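Local coordinates for DNA-binding protein Sso10a-2 (Sulfolobus solfataricus, PDB 4HW0) that binds DNA, probably through winged-helix domains joined into a dimer by an antiparallel coiled coil, and probably compacts and organises the archaeal chromatin, at residues A[73-76]-A[77-81]; A[10-13]-A[14-18]; A[19-22]-A[23-27]. One frame throughout, in Å; residues are numbered along the deposited sequence. Where two conformers were deposited one is given.

Interaction 1: residues A[73-76]-A[77-81]; sequences LLRT and HIEEF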
loop_
_atom_site.group_PDB
_atom_site.type_symbol
_atom_site.label_atom_id
_atom_site.label_comp_id
_atom_site.label_asym_id
_atom_site.label_seq_id
_atom_site.Cartn_x
_atom_site.Cartn_y
_atom_site.Cartn_z
ATOM N N LEU A 73 -14.337 9.425 -13.175
ATOM C CA LEU A 73 -13.743 8.117 -13.021
ATOM C C LEU A 73 -12.402 8.191 -12.373
ATOM O O LEU A 73 -12.096 7.399 -11.494
ATOM C CB LEU A 73 -13.564 7.436 -14.339
ATOM C CG LEU A 73 -14.899 6.919 -14.858
ATOM C CD1 LEU A 73 -15.095 6.857 -16.373
ATOM C CD2 LEU A 73 -15.189 5.550 -14.271
ATOM N N LEU A 74 -11.619 9.194 -12.734
ATOM C CA LEU A 74 -10.341 9.402 -12.065
ATOM C C LEU A 74 -10.527 9.676 -10.577
ATOM O O LEU A 74 -9.843 9.102 -9.744
ATOM C CB LEU A 74 -9.585 10.525 -12.757
ATOM C CG LEU A 74 -8.216 10.881 -12.185
ATOM C CD1 LEU A 74 -7.254 9.714 -12.199
ATOM C CD2 LEU A 74 -7.650 12.114 -12.915
ATOM N N ARG A 75 -11.461 10.554 -10.250
ATOM C CA ARG A 75 -11.803 10.859 -8.821
ATOM C C ARG A 75 -12.163 9.588 -8.046
ATOM O O ARG A 75 -11.648 9.338 -6.977
ATOM C CB ARG A 75 -12.961 11.893 -8.755
ATOM C CG ARG A 75 -13.547 12.263 -7.370
ATOM C CD ARG A 75 -15.033 12.669 -7.382
ATOM N NE ARG A 75 -15.634 12.958 -6.061
ATOM C CZ ARG A 75 -15.724 12.079 -5.061
ATOM N NH1 ARG A 75 -15.278 10.812 -5.199
ATOM N NH2 ARG A 75 -16.263 12.464 -3.932
ATOM N N THR A 76 -13.043 8.768 -8.610
ATOM C CA THR A 76 -13.489 7.516 -8.018
ATOM C C THR A 76 -12.307 6.568 -7.810
ATOM O O THR A 76 -12.132 5.967 -6.748
ATOM C CB THR A 76 -14.534 6.895 -8.961
ATOM O OG1 THR A 76 -15.692 7.725 -8.855
ATOM C CG2 THR A 76 -14.897 5.489 -8.563
ATOM N N HIS A 77 -11.462 6.420 -8.832
ATOM C CA HIS A 77 -10.312 5.521 -8.697
ATOM C C HIS A 77 -9.276 5.971 -7.694
ATOM O O HIS A 77 -8.705 5.127 -6.980
ATOM C CB HIS A 77 -9.668 5.287 -10.032
ATOM C CG HIS A 77 -10.531 4.534 -10.965
ATOM N ND1 HIS A 77 -11.567 3.734 -10.568
ATOM C CD2 HIS A 77 -10.529 4.485 -12.303
ATOM C CE1 HIS A 77 -12.170 3.222 -11.620
ATOM N NE2 HIS A 77 -11.576 3.696 -12.687
ATOM N N ILE A 78 -9.031 7.269 -7.637
ATOM C CA ILE A 78 -8.113 7.769 -6.614
ATOM C C ILE A 78 -8.711 7.514 -5.249
ATOM O O ILE A 78 -8.009 7.139 -4.313
ATOM C CB ILE A 78 -7.712 9.214 -6.795
ATOM C CG1 ILE A 78 -7.019 9.469 -8.126
ATOM C CG2 ILE A 78 -6.727 9.584 -5.740
ATOM C CD1 ILE A 78 -6.796 10.924 -8.513
ATOM N N GLU A 79 -9.996 7.755 -5.117
ATOM C CA GLU A 79 -10.662 7.544 -3.812
ATOM C C GLU A 79 -10.438 6.105 -3.344
ATOM O O GLU A 79 -10.152 5.848 -2.175
ATOM C CB GLU A 79 -12.148 7.869 -3.941
ATOM C CG GLU A 79 -12.848 7.835 -2.593
ATOM C CD GLU A 79 -14.272 8.353 -2.667
ATOM O OE1 GLU A 79 -14.939 8.115 -3.698
ATOM O OE2 GLU A 79 -14.714 8.987 -1.661
ATOM N N GLU A 80 -10.634 5.167 -4.277
ATOM C CA GLU A 80 -10.485 3.744 -4.011
ATOM C C GLU A 80 -9.036 3.425 -3.608
ATOM O O GLU A 80 -8.800 2.718 -2.616
ATOM C CB GLU A 80 -11.062 2.955 -5.169
ATOM C CG GLU A 80 -10.935 1.451 -4.979
ATOM C CD GLU A 80 -11.800 0.853 -3.821
ATOM O OE1 GLU A 80 -12.525 1.614 -3.126
ATOM O OE2 GLU A 80 -11.779 -0.408 -3.663
ATOM N N PHE A 81 -8.053 4.034 -4.300
ATOM C CA PHE A 81 -6.624 3.892 -3.948
ATOM C C PHE A 81 -6.347 4.345 -2.514
ATOM O O PHE A 81 -5.671 3.666 -1.723
ATOM C CB PHE A 81 -5.725 4.629 -4.971
ATOM C CG PHE A 81 -4.299 4.741 -4.549
ATOM C CD1 PHE A 81 -3.883 5.789 -3.708
ATOM C CD2 PHE A 81 -3.388 3.807 -4.920
ATOM C CE1 PHE A 81 -2.571 5.865 -3.283
ATOM C CE2 PHE A 81 -2.072 3.891 -4.515
ATOM C CZ PHE A 81 -1.661 4.914 -3.667
#

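Interaction 2: residues A[10-13]-A[14-18]; sequences TMEI and MFDIL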
loop_
_atom_site.group_PDB
_atom_site.type_symbol
_atom_site.label_atom_id
_atom_site.label_comp_id
_atom_site.label_asym_id
_atom_site.label_seq_id
_atom_site.Cartn_x
_atom_site.Cartn_y
_atom_site.Cartn_z
ATOM N N THR A 10 0.809 13.367 -5.452
ATOM C CA THR A 10 0.154 13.890 -6.598
ATOM C C THR A 10 -1.262 13.371 -6.752
ATOM O O THR A 10 -2.145 14.153 -7.091
ATOM C CB THR A 10 0.977 13.534 -7.880
ATOM O OG1 THR A 10 2.192 14.326 -7.872
ATOM C CG2 THR A 10 0.228 13.925 -9.104
HETATM N N MSE A 11 -1.474 12.068 -6.480
HETATM C CA MSE A 11 -2.748 11.412 -6.718
HETATM C C MSE A 11 -3.745 12.063 -5.778
HETATM O O MSE A 11 -4.858 12.480 -6.138
HETATM C CB MSE A 11 -2.733 9.862 -6.581
HETATM C CG MSE A 11 -2.230 9.279 -7.895
HETATM SE SE MSE A 11 -2.304 7.311 -7.696
HETATM C CE MSE A 11 -1.296 6.840 -9.372
ATOM N N GLU A 12 -3.358 12.175 -4.553
ATOM C CA GLU A 12 -4.223 12.735 -3.582
ATOM C C GLU A 12 -4.560 14.205 -3.767
ATOM O O GLU A 12 -5.653 14.637 -3.452
ATOM C CB GLU A 12 -3.643 12.483 -2.230
ATOM C CG GLU A 12 -4.573 12.899 -1.130
ATOM C CD GLU A 12 -4.112 12.325 0.211
ATOM O OE1 GLU A 12 -3.032 11.633 0.291
ATOM O OE2 GLU A 12 -4.864 12.613 1.144
ATOM N N ILE A 13 -3.608 15.004 -4.227
ATOM C CA ILE A 13 -3.943 16.381 -4.525
ATOM C C ILE A 13 -4.970 16.419 -5.618
ATOM O O ILE A 13 -5.880 17.185 -5.613
ATOM C CB ILE A 13 -2.645 17.182 -4.882
ATOM C CG1 ILE A 13 -1.851 17.414 -3.610
ATOM C CG2 ILE A 13 -2.967 18.561 -5.447
ATOM C CD1 ILE A 13 -0.408 17.826 -3.852
HETATM N N MSE A 14 -4.749 15.602 -6.656
HETATM C CA MSE A 14 -5.709 15.565 -7.743
HETATM C C MSE A 14 -7.085 15.216 -7.265
HETATM O O MSE A 14 -8.078 15.773 -7.711
HETATM C CB MSE A 14 -5.230 14.563 -8.812
HETATM C CG MSE A 14 -4.021 14.999 -9.545
HETATM SE SE MSE A 14 -3.604 13.708 -11.002
HETATM C CE MSE A 14 -2.808 14.932 -12.251
ATOM N N PHE A 15 -7.185 14.247 -6.375
ATOM C CA PHE A 15 -8.462 13.868 -5.792
ATOM C C PHE A 15 -9.084 15.049 -5.094
ATOM O O PHE A 15 -10.281 15.311 -5.257
ATOM C CB PHE A 15 -8.326 12.681 -4.829
ATOM C CG PHE A 15 -9.567 12.372 -4.040
ATOM C CD1 PHE A 15 -10.643 11.792 -4.640
ATOM C CD2 PHE A 15 -9.651 12.653 -2.708
ATOM C CE1 PHE A 15 -11.832 11.511 -3.939
ATOM C CE2 PHE A 15 -10.776 12.300 -1.970
ATOM C CZ PHE A 15 -11.895 11.751 -2.605
ATOM N N ASP A 16 -8.274 15.742 -4.302
ATOM C CA ASP A 16 -8.788 16.915 -3.564
ATOM C C ASP A 16 -9.236 18.062 -4.468
ATOM O O ASP A 16 -10.198 18.712 -4.207
ATOM C CB ASP A 16 -7.764 17.380 -2.541
ATOM C CG ASP A 16 -7.688 16.431 -1.320
ATOM O OD1 ASP A 16 -8.740 15.851 -0.970
ATOM O OD2 ASP A 16 -6.592 16.261 -0.751
ATOM N N ILE A 17 -8.585 18.221 -5.613
ATOM C CA ILE A 17 -9.143 19.118 -6.620
ATOM C C ILE A 17 -10.461 18.636 -7.227
ATOM O O ILE A 17 -11.456 19.376 -7.322
ATOM C CB ILE A 17 -8.118 19.358 -7.740
ATOM C CG1 ILE A 17 -6.914 20.070 -7.164
ATOM C CG2 ILE A 17 -8.707 20.177 -8.869
ATOM C CD1 ILE A 17 -5.682 20.132 -8.019
ATOM N N LEU A 18 -10.438 17.433 -7.749
ATOM C CA LEU A 18 -11.563 16.907 -8.451
ATOM C C LEU A 18 -12.844 16.856 -7.644
ATOM O O LEU A 18 -13.946 17.056 -8.192
ATOM C CB LEU A 18 -11.269 15.507 -8.958
ATOM C CG LEU A 18 -10.242 15.515 -10.112
ATOM C CD1 LEU A 18 -9.718 14.127 -10.285
ATOM C CD2 LEU A 18 -10.786 16.085 -11.398
#

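Interaction 3: residues A[19-22]-A[23-27]; sequences RNCE and PKCGI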
loop_
_atom_site.group_PDB
_atom_site.type_symbol
_atom_site.label_atom_id
_atom_site.label_comp_id
_atom_site.label_asym_id
_atom_site.label_seq_id
_atom_site.Cartn_x
_atom_site.Cartn_y
_atom_site.Cartn_z
ATOM N N ARG A 19 -12.713 16.535 -6.374
ATOM C CA ARG A 19 -13.920 16.376 -5.564
ATOM C C ARG A 19 -14.477 17.729 -5.259
ATOM O O ARG A 19 -15.573 17.828 -4.737
ATOM C CB ARG A 19 -13.615 15.536 -4.322
ATOM C CG ARG A 19 -12.794 16.253 -3.287
ATOM C CD ARG A 19 -12.405 15.365 -2.093
ATOM N NE ARG A 19 -11.591 16.152 -1.163
ATOM C CZ ARG A 19 -12.098 17.113 -0.386
ATOM N NH1 ARG A 19 -13.410 17.399 -0.404
ATOM N NH2 ARG A 19 -11.300 17.814 0.419
ATOM N N ASN A 20 -13.739 18.793 -5.575
ATOM C CA ASN A 20 -14.273 20.170 -5.429
ATOM C C ASN A 20 -14.710 20.829 -6.741
ATOM O O ASN A 20 -15.084 22.008 -6.751
ATOM C CB ASN A 20 -13.216 20.998 -4.723
ATOM C CG ASN A 20 -13.169 20.686 -3.241
ATOM O OD1 ASN A 20 -14.093 21.049 -2.527
ATOM N ND2 ASN A 20 -12.090 20.032 -2.769
ATOM N N CYS A 21 -14.696 20.051 -7.842
ATOM C CA CYS A 21 -14.973 20.542 -9.192
ATOM C C CYS A 21 -16.126 19.884 -9.832
ATOM O O CYS A 21 -16.159 19.775 -11.051
ATOM C CB CYS A 21 -13.810 20.340 -10.191
ATOM S SG CYS A 21 -12.409 21.337 -9.688
ATOM N N GLU A 22 -17.135 19.602 -9.019
ATOM C CA GLU A 22 -18.312 18.950 -9.506
ATOM C C GLU A 22 -19.558 19.769 -9.290
ATOM O O GLU A 22 -19.987 19.918 -8.159
ATOM C CB GLU A 22 -18.440 17.630 -8.803
ATOM C CG GLU A 22 -19.836 17.038 -8.954
ATOM C CD GLU A 22 -19.881 16.067 -10.108
ATOM O OE1 GLU A 22 -19.273 14.992 -9.936
ATOM O OE2 GLU A 22 -20.508 16.400 -11.147
ATOM N N PRO A 23 -20.177 20.261 -10.386
ATOM C CA PRO A 23 -19.803 20.091 -11.805
ATOM C C PRO A 23 -18.662 20.996 -12.254
ATOM O O PRO A 23 -17.930 20.648 -13.182
ATOM C CB PRO A 23 -21.099 20.472 -12.535
ATOM C CG PRO A 23 -21.748 21.481 -11.629
ATOM C CD PRO A 23 -21.370 21.118 -10.229
ATOM N N LYS A 24 -18.537 22.155 -11.605
ATOM C CA LYS A 24 -17.602 23.196 -11.995
ATOM C C LYS A 24 -16.810 23.702 -10.781
ATOM O O LYS A 24 -17.239 23.573 -9.603
ATOM C CB LYS A 24 -18.339 24.442 -12.548
ATOM C CG LYS A 24 -19.342 24.294 -13.666
ATOM C CD LYS A 24 -19.839 25.662 -14.193
ATOM C CE LYS A 24 -20.494 25.615 -15.565
ATOM N NZ LYS A 24 -20.909 24.260 -16.025
ATOM N N CYS A 25 -15.705 24.380 -11.057
ATOM C CA CYS A 25 -14.888 25.019 -10.009
ATOM C C CYS A 25 -14.108 26.141 -10.674
ATOM O O CYS A 25 -13.534 25.978 -11.766
ATOM C CB CYS A 25 -13.931 24.020 -9.310
ATOM S SG CYS A 25 -12.873 23.143 -10.493
ATOM N N GLY A 26 -14.047 27.269 -10.017
ATOM C CA GLY A 26 -13.028 28.278 -10.293
ATOM C C GLY A 26 -11.838 28.108 -9.347
ATOM O O GLY A 26 -11.781 27.172 -8.551
ATOM N N ILE A 27 -10.894 29.014 -9.456
ATOM C CA ILE A 27 -9.638 28.882 -8.742
ATOM C C ILE A 27 -9.811 29.011 -7.233
ATOM O O ILE A 27 -9.101 28.366 -6.482
ATOM C CB ILE A 27 -8.624 29.883 -9.305
ATOM C CG1 ILE A 27 -7.209 29.630 -8.759
ATOM C CG2 ILE A 27 -9.042 31.304 -9.020
ATOM C CD1 ILE A 27 -6.542 28.375 -9.276
#

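Interaction 1: residues A[73-76]-A[77-81]
Arg75 and Glu79, one turn apart on helix 69-98, are joined by a salt bridge in which Arg75 NH1, in one of two deposited conformers, lies 3.1 Å from Glu79 OE1. The two side chains run side by side and point the same way. The carboxylate oxygen sits at the guanidinium edge, in its plane, yet the N-H reaches that oxygen from above the carboxylate plane. With the two planes 66° apart and an N-H...O angle of 146°, this is a one-armed grip, not a two-pronged one. Arg75 gets there by an extended chain from CG to NE, its CG anti to N (chi1 175°). Along the same turns the backbone carbonyls are spent on regular i to i+4 bonds: Leu73 O takes the N-H of His77 (O to N 2.9 Å), Leu74 O that of Ile78, Arg75 O that of Glu79, and Thr76 O that of Glu80. Leu73 O also lies 3.2 Å above one face of the His77 ring, toward its rim. The hydroxyl of Thr76 is bonded to Lys72 O, and Glu80 OE1 pairs with Lys83. On the buried side Leu74 CD1 meets Ile78 CD1 at 3.9 Å, and both residues pack on Val95 of the second subunit. The helix is thus two-sided: an apolar stripe serves helix 10-18 and the second subunit, while the single, tilted Arg75-Glu79 grip probably stays adjustable.

Interaction 2: residues A[10-13]-A[14-18]
Met14, a selenomethionine, opens the second half of helix 10-18 by giving its N-H to Thr10 O, with Met14 N 3.0 Å from that oxygen. Its CG stands beside the backbone N (chi1 -69°), which lays that methylene against the same carbonyl oxygen, 3.2 Å from Met14 CG to Thr10 O; farther out, the selenium passes the Thr10 methyl, Thr10 CG2 to Met14 SE 4.3 Å. The end of the chain then leads off toward Tyr44 and Gln47 of helix 38-50 and Leu99 of the second subunit. Phe15 N donates to Met11 O, and on helix 69-98 the Phe15 ring packs against Arg75 and Glu79 while its CB meets Ile78. Helix 10-18 is the first helix of the winged-helix domain, and its residues divide between the neighbouring helices and the long helix of the dimer. At Asp16 the carboxylate runs alongside that of Glu12, their planes 51° apart, with Glu12 OE2 and Asp16 OD2 4.5 Å from each other. Cations would offset this closeness of like charges: Glu12 OE1 is bridged by Arg85, Asp16 OD2 by Arg8 and Asp16 OD1 by Arg19. Ile17 N bonds to Ile13 O at 2.9 Å, and Ile17 CG1 comes within 3.4 Å of Ile13 O. Ile17 CD1 meets the branch methyl Ile13 CG2 at 4.1 Å, methyl to methyl, where Tyr44 also packs on both isoleucines.

Interaction 3: residues A[19-22]-A[23-27]
A disulfide between Cys21 and Cys25 closes the tight turn that leads from helix 10-18 into the short strand 24-25 of the winged-helix domain. Cys21 SG and Cys25 SG are 2.0 Å apart, with a torsion of 86° about the S-S bond, close to the relaxed right angle. The halves enter differently: Cys21 SG lies anti to its own carbonyl carbon (chi1 -65°), whereas Cys25 SG stands between N and carbonyl carbon. The backbones also run close here, with Cys25 CB 3.5 Å from Asn20 O. That carbonyl is bonded to Arg29, while the Asn20 side-chain nitrogen reaches back to Asp16 O. Between the cysteines the peptide from Glu22 to Pro23 is cis, which bends the chain sharply. The Glu22 chain, bent at chi2, folds back beside the Glu22-Pro23 peptide so that Glu22 OE2 approaches Pro23 CA to 3.8 Å. No hydrogen bond spans the two halves of the turn; the strand side is instead held by backbone bonds of Pro23 with Ile67 and of Cys25 with Tyr65 on strand 62-67. Both cysteines are buried and also touch Val30 of helix 27-34. The covalent link and the cis proline together imply a turn of restricted freedom, consistent with a protein from a heat-loving organism.

From the N terminus, interaction 2 comes first, within helix 10-18; interaction 3 follows directly and closes the short turn into strand 24-25; interaction 1 lies far down the chain, near the start of the long helix 69-98. The three are in series, so none nests in or crosses another. In space, however, the late helix returns to the first: besides the Phe15 packing, Ile78 CD1 of interaction 1 comes 3.4 Å from Met11 O of interaction 2. Arg19 of interaction 3 also touches Arg75. Interactions 1 and 2 both meet the second subunit, whereas interaction 3 joins the first helix to the sheet.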